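PDB 6C4L: yersinopine synthase from Yersinia pestis, which catalyses the NADPH-dependent reductive condensation of pyruvate with an aminobutanoate-histidine intermediate, the last step in making the metallophore yersinopine. Local coordinates for residues Y73-G78 against P201-T206; R212-N217 against L242-L247; Y282-Q287 against Y379-V384. One frame throughout, in Å; residues are numbered along the deposited sequence.

Contact 1: residues Y73-G78 against P201-T206; sequences YLQGTG and PYRAYT
Strands 73-76 and 203-206 run parallel, Tyr73 paired with Arg203 and Gly76 with Thr206, their axes 4.7 Å apart at closest and turned by 21°. Five backbone hydrogen bonds join them, from Tyr73 N to Tyr202 O through to Thr77 N, 2.9 Å from Thr206 O. On the face carrying Tyr73, Gln75 and Tyr205, Arg203 holds CG anti to its carbonyl carbon (chi1 -73°) and runs extended to NE, which lays its guanidinium flat on the Tyr73 ring, planes 8° apart. The off-centre stack is also cation-pi: Arg203 NH2 hangs over the rim, 3.7 Å from Tyr73 CD2, while Tyr73 CB sits under the middle of the guanidinium. Farther along, Thr77 OG1 approaches the edge of the Tyr205 ring, 3.7 Å from CD2, and makes a weak bond to Thr206 O. The other face is more buried; there Leu74 CD1 packs 4.1 Å from Ala204 CB and 3.5 Å from Thr206 OG1, whose hydroxyl hydrogen-bonds Gln36 and Thr172, the latter an NADP(+)-binding residue. Helix 32-44 covers this face of the sheet in the nucleotide-binding domain, touching Leu74 and Ala204, while helix 57-68 packs against Tyr73 and Tyr202, and strand 170-174 flanks Tyr205.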
loop_
_atom_site.group_PDB
_atom_site.type_symbol
_atom_site.label_atom_id
_atom_site.label_comp_id
_atom_site.label_asym_id
_atom_site.label_seq_id
_atom_site.Cartn_x
_atom_site.Cartn_y
_atom_site.Cartn_z
ATOM N N TYR A 73 -33.794 19.226 7.367
ATOM C CA TYR A 73 -33.098 18.952 8.615
ATOM C C TYR A 73 -31.667 18.543 8.321
ATOM O O TYR A 73 -31.401 17.836 7.342
ATOM C CB TYR A 73 -33.796 17.844 9.404
ATOM C CG TYR A 73 -35.200 18.218 9.814
ATOM C CD1 TYR A 73 -36.270 18.007 8.960
ATOM C CD2 TYR A 73 -35.448 18.801 11.046
ATOM C CE1 TYR A 73 -37.551 18.343 9.328
ATOM C CE2 TYR A 73 -36.728 19.156 11.423
ATOM C CZ TYR A 73 -37.778 18.926 10.560
ATOM O OH TYR A 73 -39.063 19.278 10.926
ATOM N N LEU A 74 -30.753 18.994 9.181
ATOM C CA LEU A 74 -29.331 18.732 9.045
ATOM C C LEU A 74 -28.745 18.410 10.413
ATOM O O LEU A 74 -29.070 19.072 11.402
ATOM C CB LEU A 74 -28.612 19.943 8.453
ATOM C CG LEU A 74 -27.090 19.812 8.341
ATOM C CD1 LEU A 74 -26.734 18.804 7.253
ATOM C CD2 LEU A 74 -26.475 21.177 8.077
ATOM N N GLN A 75 -27.879 17.400 10.457
ATOM C CA GLN A 75 -27.133 17.028 11.661
ATOM C C GLN A 75 -25.641 17.057 11.356
ATOM O O GLN A 75 -25.168 16.312 10.490
ATOM C CB GLN A 75 -27.521 15.629 12.155
ATOM C CG GLN A 75 -28.797 15.554 13.012
ATOM C CD GLN A 75 -29.041 14.139 13.553
ATOM O OE1 GLN A 75 -29.852 13.379 13.007
ATOM N NE2 GLN A 75 -28.321 13.779 14.620
ATOM N N GLY A 76 -24.900 17.897 12.072
ATOM C CA GLY A 76 -23.453 17.783 12.040
ATOM C C GLY A 76 -22.989 16.601 12.878
ATOM O O GLY A 76 -23.466 16.376 13.991
ATOM N N THR A 77 -22.049 15.829 12.327
ATOM C CA THR A 77 -21.481 14.681 13.023
ATOM C C THR A 77 -19.959 14.716 12.952
ATOM O O THR A 77 -19.367 15.326 12.057
ATOM C CB THR A 77 -21.989 13.352 12.447
ATOM O OG1 THR A 77 -21.403 13.120 11.158
ATOM C CG2 THR A 77 -23.506 13.375 12.327
ATOM N N GLY A 78 -19.335 14.037 13.917
ATOM C CA GLY A 78 -17.883 13.925 13.959
ATOM C C GLY A 78 -17.214 15.285 13.979
ATOM O O GLY A 78 -17.620 16.202 14.710
ATOM N N PRO A 201 -35.186 12.069 2.249
ATOM C CA PRO A 201 -34.651 13.029 1.263
ATOM C C PRO A 201 -34.597 14.456 1.775
ATOM O O PRO A 201 -33.897 15.288 1.182
ATOM C CB PRO A 201 -35.628 12.907 0.075
ATOM C CG PRO A 201 -36.453 11.700 0.349
ATOM C CD PRO A 201 -36.510 11.574 1.834
ATOM N N TYR A 202 -35.304 14.751 2.860
ATOM C CA TYR A 202 -35.295 16.060 3.493
ATOM C C TYR A 202 -34.432 16.070 4.751
ATOM O O TYR A 202 -34.562 16.979 5.571
ATOM C CB TYR A 202 -36.731 16.479 3.822
ATOM C CG TYR A 202 -37.432 15.429 4.635
ATOM C CD1 TYR A 202 -37.339 15.434 6.018
ATOM C CD2 TYR A 202 -38.133 14.396 4.024
ATOM C CE1 TYR A 202 -37.949 14.457 6.774
ATOM C CE2 TYR A 202 -38.741 13.409 4.774
ATOM C CZ TYR A 202 -38.641 13.450 6.153
ATOM O OH TYR A 202 -39.243 12.491 6.930
ATOM N N ARG A 203 -33.561 15.073 4.910
ATOM C CA ARG A 203 -32.726 14.910 6.091
ATOM C C ARG A 203 -31.316 14.553 5.651
ATOM O O ARG A 203 -31.127 13.598 4.890
ATOM C CB ARG A 203 -33.250 13.801 7.015
ATOM C CG ARG A 203 -34.515 14.135 7.788
ATOM C CD ARG A 203 -34.662 13.279 9.068
ATOM N NE ARG A 203 -35.388 14.011 10.108
ATOM C CZ ARG A 203 -34.834 14.598 11.173
ATOM N NH1 ARG A 203 -33.520 14.523 11.392
ATOM N NH2 ARG A 203 -35.611 15.263 12.035
ATOM N N ALA A 204 -30.325 15.291 6.154
ATOM C CA ALA A 204 -28.940 15.040 5.788
ATOM C C ALA A 204 -28.058 15.081 7.023
ATOM O O ALA A 204 -28.440 15.597 8.072
ATOM C CB ALA A 204 -28.424 16.062 4.771
ATOM N N TYR A 205 -26.867 14.518 6.886
ATOM C CA TYR A 205 -25.835 14.676 7.892
ATOM C C TYR A 205 -24.545 15.072 7.194
ATOM O O TYR A 205 -24.246 14.615 6.084
ATOM C CB TYR A 205 -25.628 13.385 8.750
ATOM C CG TYR A 205 -24.872 12.244 8.084
ATOM C CD1 TYR A 205 -25.413 11.556 6.996
ATOM C CD2 TYR A 205 -23.635 11.818 8.578
ATOM C CE1 TYR A 205 -24.727 10.484 6.393
ATOM C CE2 TYR A 205 -22.940 10.753 7.985
ATOM C CZ TYR A 205 -23.496 10.097 6.892
ATOM O OH TYR A 205 -22.823 9.052 6.294
ATOM N N THR A 206 -23.794 15.942 7.856
ATOM C CA THR A 206 -22.508 16.415 7.360
ATOM C C THR A 206 -21.405 15.850 8.257
ATOM O O THR A 206 -21.389 16.106 9.466
ATOM C CB THR A 206 -22.480 17.943 7.318
ATOM O OG1 THR A 206 -23.406 18.416 6.318
ATOM C CG2 THR A 206 -21.081 18.459 6.994
#

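Contact 2: residues R212-N217 against L242-L247; sequences RIYLAN and LPCSNL
Ile213 O takes the N-H of Leu242 at 2.9 Å, the first of three backbone bonds between residues 212-217 and 242-247, which belong to the parallel strands of a beta-alpha-beta unit whose crossover helix is 225-235. Ile213 also pairs with Asp240. The next bond is longer, with Leu215 N 3.2 Å from Leu242 O. Cys244 N then reaches Leu215 O at 2.9 Å, with an N-H...O angle of 137°, less straight than the others. From there the chain runs through Ser245 and Asn246 into helix 247-251, where Asn246 is the N-cap, its OD1 taking the N-H of Ala249.

Packing is tightest at that turn. Ala216 CB is pressed against the backbone of Asn246, 3.3 Å from its O. With CG anti to its carbonyl carbon (chi1 -64°), Leu247 sends CD2 back against Ala216 O and the carbonyl of Asn217. On the other side of the strand, Leu215 and Ile213 are buried beneath helix 225-235 and against Leu165 of strand 161-165.

The solvent side is loose at Pro243, which is exposed and offers little beyond its CA, facing Leu215 O. Leu242 is partly exposed but well packed on its inner side; its CD2 lies against Arg212 CB, at 3.5 Å, and CD where the two chains cross. The Arg212 chain bends at chi3 (56°), and its NH1 forms a salt bridge with Asp328, which also hydrogen-bonds Tyr214 OH, so one carboxylate holds the ends of both side chains. Tyr214 packs CD2 against Leu242 CB, and its ring stacks with Phe253. At the edge of the same ring the sulfur of Cys244 makes a sulfur-aromatic contact, SG 4.0 Å from Tyr214 CD2.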
loop_
_atom_site.group_PDB
_atom_site.type_symbol
_atom_site.label_atom_id
_atom_site.label_comp_id
_atom_site.label_asym_id
_atom_site.label_seq_id
_atom_site.Cartn_x
_atom_site.Cartn_y
_atom_site.Cartn_z
ATOM N N ARG A 212 -10.093 24.467 2.469
ATOM C CA ARG A 212 -10.199 25.670 1.672
ATOM C C ARG A 212 -10.978 25.356 0.403
ATOM O O ARG A 212 -11.127 24.199 0.017
ATOM C CB ARG A 212 -8.815 26.233 1.329
ATOM C CG ARG A 212 -7.859 25.281 0.667
ATOM C CD ARG A 212 -6.483 25.946 0.521
ATOM N NE ARG A 212 -5.963 26.414 1.815
ATOM C CZ ARG A 212 -5.330 25.644 2.701
ATOM N NH1 ARG A 212 -5.103 24.346 2.437
ATOM N NH2 ARG A 212 -4.904 26.178 3.853
ATOM N N ILE A 213 -11.488 26.420 -0.218
ATOM C CA ILE A 213 -12.212 26.384 -1.480
ATOM C C ILE A 213 -11.619 27.489 -2.338
ATOM O O ILE A 213 -11.392 28.601 -1.843
ATOM C CB ILE A 213 -13.723 26.625 -1.273
ATOM C CG1 ILE A 213 -14.337 25.543 -0.383
ATOM C CG2 ILE A 213 -14.465 26.730 -2.610
ATOM C CD1 ILE A 213 -14.363 24.161 -1.012
ATOM N N TYR A 214 -11.355 27.191 -3.603
ATOM C CA TYR A 214 -10.958 28.219 -4.555
ATOM C C TYR A 214 -12.190 28.738 -5.293
ATOM O O TYR A 214 -13.047 27.955 -5.711
ATOM C CB TYR A 214 -9.945 27.655 -5.550
ATOM C CG TYR A 214 -8.697 27.160 -4.850
ATOM C CD1 TYR A 214 -8.652 25.895 -4.306
ATOM C CD2 TYR A 214 -7.581 27.984 -4.690
ATOM C CE1 TYR A 214 -7.504 25.445 -3.619
ATOM C CE2 TYR A 214 -6.428 27.521 -4.007
ATOM C CZ TYR A 214 -6.413 26.257 -3.497
ATOM O OH TYR A 214 -5.301 25.802 -2.820
ATOM N N LEU A 215 -12.269 30.048 -5.472
ATOM C CA LEU A 215 -13.414 30.613 -6.170
ATOM C C LEU A 215 -12.977 31.805 -6.998
ATOM O O LEU A 215 -11.916 32.389 -6.782
ATOM C CB LEU A 215 -14.533 30.998 -5.205
ATOM C CG LEU A 215 -14.394 32.267 -4.345
ATOM C CD1 LEU A 215 -15.688 32.467 -3.587
ATOM C CD2 LEU A 215 -13.209 32.190 -3.353
ATOM N N ALA A 216 -13.821 32.156 -7.965
ATOM C CA ALA A 216 -13.569 33.311 -8.812
ATOM C C ALA A 216 -14.875 33.724 -9.469
ATOM O O ALA A 216 -15.774 32.902 -9.636
ATOM C CB ALA A 216 -12.522 33.001 -9.880
ATOM N N ASN A 217 -14.974 35.003 -9.836
ATOM C CA ASN A 217 -15.974 35.420 -10.798
ATOM C C ASN A 217 -15.286 35.716 -12.122
ATOM O O ASN A 217 -14.063 35.594 -12.265
ATOM C CB ASN A 217 -16.806 36.596 -10.272
ATOM C CG ASN A 217 -16.010 37.877 -10.047
ATOM O OD1 ASN A 217 -15.085 38.223 -10.781
ATOM N ND2 ASN A 217 -16.422 38.610 -9.029
ATOM N N LEU A 242 -10.163 31.182 -1.232
ATOM C CA LEU A 242 -9.019 31.767 -1.933
ATOM C C LEU A 242 -9.447 32.338 -3.285
ATOM O O LEU A 242 -9.776 31.559 -4.199
ATOM C CB LEU A 242 -7.918 30.729 -2.115
ATOM C CG LEU A 242 -7.157 30.226 -0.875
ATOM C CD1 LEU A 242 -6.516 31.351 -0.090
ATOM C CD2 LEU A 242 -8.062 29.433 0.044
ATOM N N PRO A 243 -9.448 33.662 -3.481
ATOM C CA PRO A 243 -9.897 34.218 -4.762
ATOM C C PRO A 243 -8.876 33.962 -5.852
ATOM O O PRO A 243 -7.672 34.015 -5.603
ATOM C CB PRO A 243 -10.022 35.724 -4.477
ATOM C CG PRO A 243 -9.723 35.900 -3.026
ATOM C CD PRO A 243 -8.918 34.726 -2.618
ATOM N N CYS A 244 -9.357 33.679 -7.064
ATOM C CA CYS A 244 -8.496 33.386 -8.205
ATOM C C CYS A 244 -8.700 34.441 -9.285
ATOM O O CYS A 244 -9.680 35.178 -9.270
ATOM C CB CYS A 244 -8.773 31.987 -8.763
ATOM S SG CYS A 244 -8.565 30.714 -7.509
ATOM N N SER A 245 -7.763 34.513 -10.236
ATOM C CA SER A 245 -7.781 35.624 -11.188
ATOM C C SER A 245 -8.821 35.463 -12.290
ATOM O O SER A 245 -9.143 36.443 -12.969
ATOM C CB SER A 245 -6.402 35.793 -11.831
ATOM O OG SER A 245 -6.107 34.716 -12.696
ATOM N N ASN A 246 -9.322 34.254 -12.513
ATOM C CA ASN A 246 -10.380 34.022 -13.485
ATOM C C ASN A 246 -11.039 32.696 -13.132
ATOM O O ASN A 246 -10.563 31.950 -12.269
ATOM C CB ASN A 246 -9.838 34.050 -14.920
ATOM C CG ASN A 246 -8.750 33.031 -15.146
ATOM O OD1 ASN A 246 -8.997 31.838 -15.056
ATOM N ND2 ASN A 246 -7.541 33.491 -15.438
ATOM N N LEU A 247 -12.150 32.416 -13.810
ATOM C CA LEU A 247 -12.955 31.243 -13.473
ATOM C C LEU A 247 -12.145 29.952 -13.621
ATOM O O LEU A 247 -12.141 29.108 -12.718
ATOM C CB LEU A 247 -14.200 31.204 -14.345
ATOM C CG LEU A 247 -15.173 32.375 -14.131
ATOM C CD1 LEU A 247 -16.048 32.586 -15.364
ATOM C CD2 LEU A 247 -16.031 32.094 -12.893
#

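Contact 3: residues Y282-Q287 against Y379-V384; sequences YLYKTQ and YDFSAV
Tyr284 and Phe381 form an edge-to-face aromatic pair that joins a type I beta turn, Tyr282 to Lys285, to the short 3-10 segment 381-383. The ring centroids are 4.8 Å apart and the planes stand at 73°, with the edge of Phe381 directed at the face of Tyr284.

Tyr284 shows the contact from root to tip. Its CB lies 4.1 Å from both Phe381 CB and Phe381 O. CG is held beside the backbone N, anti to the carbonyl carbon (chi1 -67°), which swings the ring out over Phe381; CG itself comes 3.7 Å from Phe381 CD1. That one carbon stands over the middle of the Tyr284 ring, so CD1, CD2, CE1, CE2 and CZ all lie at much the same distance from it. CE1 and CZ also meet Phe381 CE1, and Tyr284 OH ends 4.2 Å from that same Phe381 CE1. At the ring edge, CD2 faces Val384 CB, while CE2 touches Val384 CG2. Leu283 CG lies over the opposite face, toward the rim. The ring also packs against Val259, Leu263 and His260 of helix 255-264. His260 is the inferred proton donor/acceptor, so Tyr284 probably lines the surroundings of the active site, with Phe381 behind it.

The backbones meet through Val384 O, which accepts the N-H of Leu283 at 3.0 Å. A water takes the N-H of Tyr284 and donates to both Phe381 O and Val384 O, tying the turn to the first residue of the 3-10 segment and to Val384 just after it. At the partly exposed side, Tyr282 CD2 and CE2 come near Ser382 O. The extended Lys285 chain places NZ above the centre of the Tyr282 ring and brings Lys285 CE to within 3.2 Å of Ser382 O.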
loop_
_atom_site.group_PDB
_atom_site.type_symbol
_atom_site.label_atom_id
_atom_site.label_comp_id
_atom_site.label_asym_id
_atom_site.label_seq_id
_atom_site.Cartn_x
_atom_site.Cartn_y
_atom_site.Cartn_z
ATOM N N TYR A 282 -13.559 -1.678 -4.738
ATOM C CA TYR A 282 -13.484 -0.459 -3.949
ATOM C C TYR A 282 -12.618 0.527 -4.704
ATOM O O TYR A 282 -11.512 0.186 -5.135
ATOM C CB TYR A 282 -12.922 -0.728 -2.541
ATOM C CG TYR A 282 -13.908 -1.515 -1.723
ATOM C CD1 TYR A 282 -14.014 -2.887 -1.883
ATOM C CD2 TYR A 282 -14.787 -0.882 -0.846
ATOM C CE1 TYR A 282 -14.935 -3.616 -1.170
ATOM C CE2 TYR A 282 -15.719 -1.609 -0.130
ATOM C CZ TYR A 282 -15.788 -2.975 -0.301
ATOM O OH TYR A 282 -16.707 -3.724 0.401
ATOM N N LEU A 283 -13.118 1.751 -4.846
ATOM C CA LEU A 283 -12.515 2.689 -5.777
ATOM C C LEU A 283 -11.069 3.017 -5.434
ATOM O O LEU A 283 -10.271 3.275 -6.342
ATOM C CB LEU A 283 -13.345 3.967 -5.815
ATOM C CG LEU A 283 -12.954 4.934 -6.919
ATOM C CD1 LEU A 283 -13.253 4.327 -8.305
ATOM C CD2 LEU A 283 -13.673 6.252 -6.675
ATOM N N TYR A 284 -10.702 3.015 -4.152
ATOM C CA TYR A 284 -9.385 3.484 -3.744
ATOM C C TYR A 284 -8.463 2.358 -3.286
ATOM O O TYR A 284 -7.294 2.618 -2.972
ATOM C CB TYR A 284 -9.527 4.551 -2.637
ATOM C CG TYR A 284 -10.176 5.849 -3.109
ATOM C CD1 TYR A 284 -9.424 6.857 -3.708
ATOM C CD2 TYR A 284 -11.547 6.055 -2.976
ATOM C CE1 TYR A 284 -10.027 8.035 -4.172
ATOM C CE2 TYR A 284 -12.157 7.238 -3.434
ATOM C CZ TYR A 284 -11.389 8.212 -4.031
ATOM O OH TYR A 284 -11.983 9.362 -4.489
ATOM N N LYS A 285 -8.935 1.121 -3.255
ATOM C CA LYS A 285 -8.081 0.021 -2.822
ATOM C C LYS A 285 -7.158 -0.435 -3.936
ATOM O O LYS A 285 -7.398 -0.189 -5.117
ATOM C CB LYS A 285 -8.907 -1.156 -2.342
ATOM C CG LYS A 285 -9.519 -0.903 -0.976
ATOM C CD LYS A 285 -10.308 -2.089 -0.514
ATOM C CE LYS A 285 -11.185 -1.730 0.655
ATOM N NZ LYS A 285 -12.068 -2.880 1.010
ATOM N N THR A 286 -6.083 -1.109 -3.530
ATOM C CA THR A 286 -5.127 -1.713 -4.445
ATOM C C THR A 286 -5.658 -3.018 -5.034
ATOM O O THR A 286 -6.564 -3.669 -4.503
ATOM C CB THR A 286 -3.796 -1.993 -3.736
ATOM O OG1 THR A 286 -4.056 -2.469 -2.414
ATOM C CG2 THR A 286 -2.931 -0.732 -3.658
ATOM N N GLN A 287 -5.067 -3.392 -6.158
ATOM C CA GLN A 287 -5.442 -4.624 -6.819
ATOM C C GLN A 287 -5.188 -5.792 -5.871
ATOM O O GLN A 287 -4.183 -5.792 -5.145
ATOM C CB GLN A 287 -4.637 -4.795 -8.102
ATOM C CG GLN A 287 -4.948 -3.766 -9.167
ATOM C CD GLN A 287 -6.219 -4.093 -9.938
ATOM O OE1 GLN A 287 -6.750 -5.197 -9.814
ATOM N NE2 GLN A 287 -6.718 -3.135 -10.731
ATOM N N TYR A 379 -11.288 10.796 6.910
ATOM C CA TYR A 379 -12.134 10.326 5.813
ATOM C C TYR A 379 -11.856 8.844 5.551
ATOM O O TYR A 379 -10.757 8.362 5.828
ATOM C CB TYR A 379 -11.890 11.171 4.549
ATOM C CG TYR A 379 -12.864 10.920 3.407
ATOM C CD1 TYR A 379 -14.076 11.591 3.332
ATOM C CD2 TYR A 379 -12.553 10.027 2.392
ATOM C CE1 TYR A 379 -14.956 11.365 2.287
ATOM C CE2 TYR A 379 -13.430 9.796 1.339
ATOM C CZ TYR A 379 -14.623 10.463 1.293
ATOM O OH TYR A 379 -15.470 10.211 0.239
ATOM N N ASP A 380 -12.849 8.123 5.026
ATOM C CA ASP A 380 -12.803 6.661 4.942
ATOM C C ASP A 380 -12.763 6.248 3.471
ATOM O O ASP A 380 -13.756 5.784 2.903
ATOM C CB ASP A 380 -14.021 6.034 5.684
ATOM C CG ASP A 380 -13.738 4.625 6.182
ATOM O OD1 ASP A 380 -12.685 4.054 5.814
ATOM O OD2 ASP A 380 -14.572 4.088 6.941
ATOM N N PHE A 381 -11.592 6.412 2.855
ATOM C CA PHE A 381 -11.433 6.012 1.465
ATOM C C PHE A 381 -11.662 4.514 1.293
ATOM O O PHE A 381 -12.302 4.085 0.329
ATOM C CB PHE A 381 -10.050 6.420 0.962
ATOM C CG PHE A 381 -9.913 7.894 0.738
ATOM C CD1 PHE A 381 -10.370 8.461 -0.433
ATOM C CD2 PHE A 381 -9.351 8.722 1.709
ATOM C CE1 PHE A 381 -10.270 9.821 -0.654
ATOM C CE2 PHE A 381 -9.242 10.096 1.488
ATOM C CZ PHE A 381 -9.702 10.638 0.306
ATOM N N SER A 382 -11.188 3.709 2.242
ATOM C CA SER A 382 -11.352 2.262 2.162
ATOM C C SER A 382 -12.804 1.834 1.998
ATOM O O SER A 382 -13.065 0.690 1.615
ATOM C CB SER A 382 -10.774 1.610 3.425
ATOM O OG SER A 382 -11.152 2.351 4.584
ATOM N N ALA A 383 -13.749 2.704 2.301
ATOM C CA ALA A 383 -15.153 2.333 2.321
ATOM C C ALA A 383 -15.879 2.622 1.010
ATOM O O ALA A 383 -16.984 2.100 0.809
ATOM C CB ALA A 383 -15.864 3.080 3.457
ATOM N N VAL A 384 -15.309 3.460 0.140
ATOM C CA VAL A 384 -15.964 3.856 -1.107
ATOM C C VAL A 384 -16.035 2.641 -2.028
ATOM O O VAL A 384 -15.015 2.157 -2.531
ATOM C CB VAL A 384 -15.235 5.023 -1.788
ATOM C CG1 VAL A 384 -15.929 5.405 -3.099
ATOM C CG2 VAL A 384 -15.180 6.243 -0.875
HETATM O O HOH W 1 -12.440 2.448 -1.816
#

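In the fold
Contacts 1 and 2 share strand 203-217 and belong to one sheet: contact 1 joins its beginning to strand 71-76, contact 2 its far end to strand 240-243, with centres 27 Å apart. Contact 3 uses no strand and links two loops in the largely helical part of the chain. All three are partly buried. Parallel backbone bonding carries both strand contacts, but contact 1 has a buried face toward the NADP(+) site and a partly exposed one with a charged stack, whereas contact 2 mixes aliphatic, sulfur-aromatic and Arg212 contacts, with Pro243 exposed. Contact 3 relies instead on aromatic packing, a single direct backbone bond and a water, close to His260.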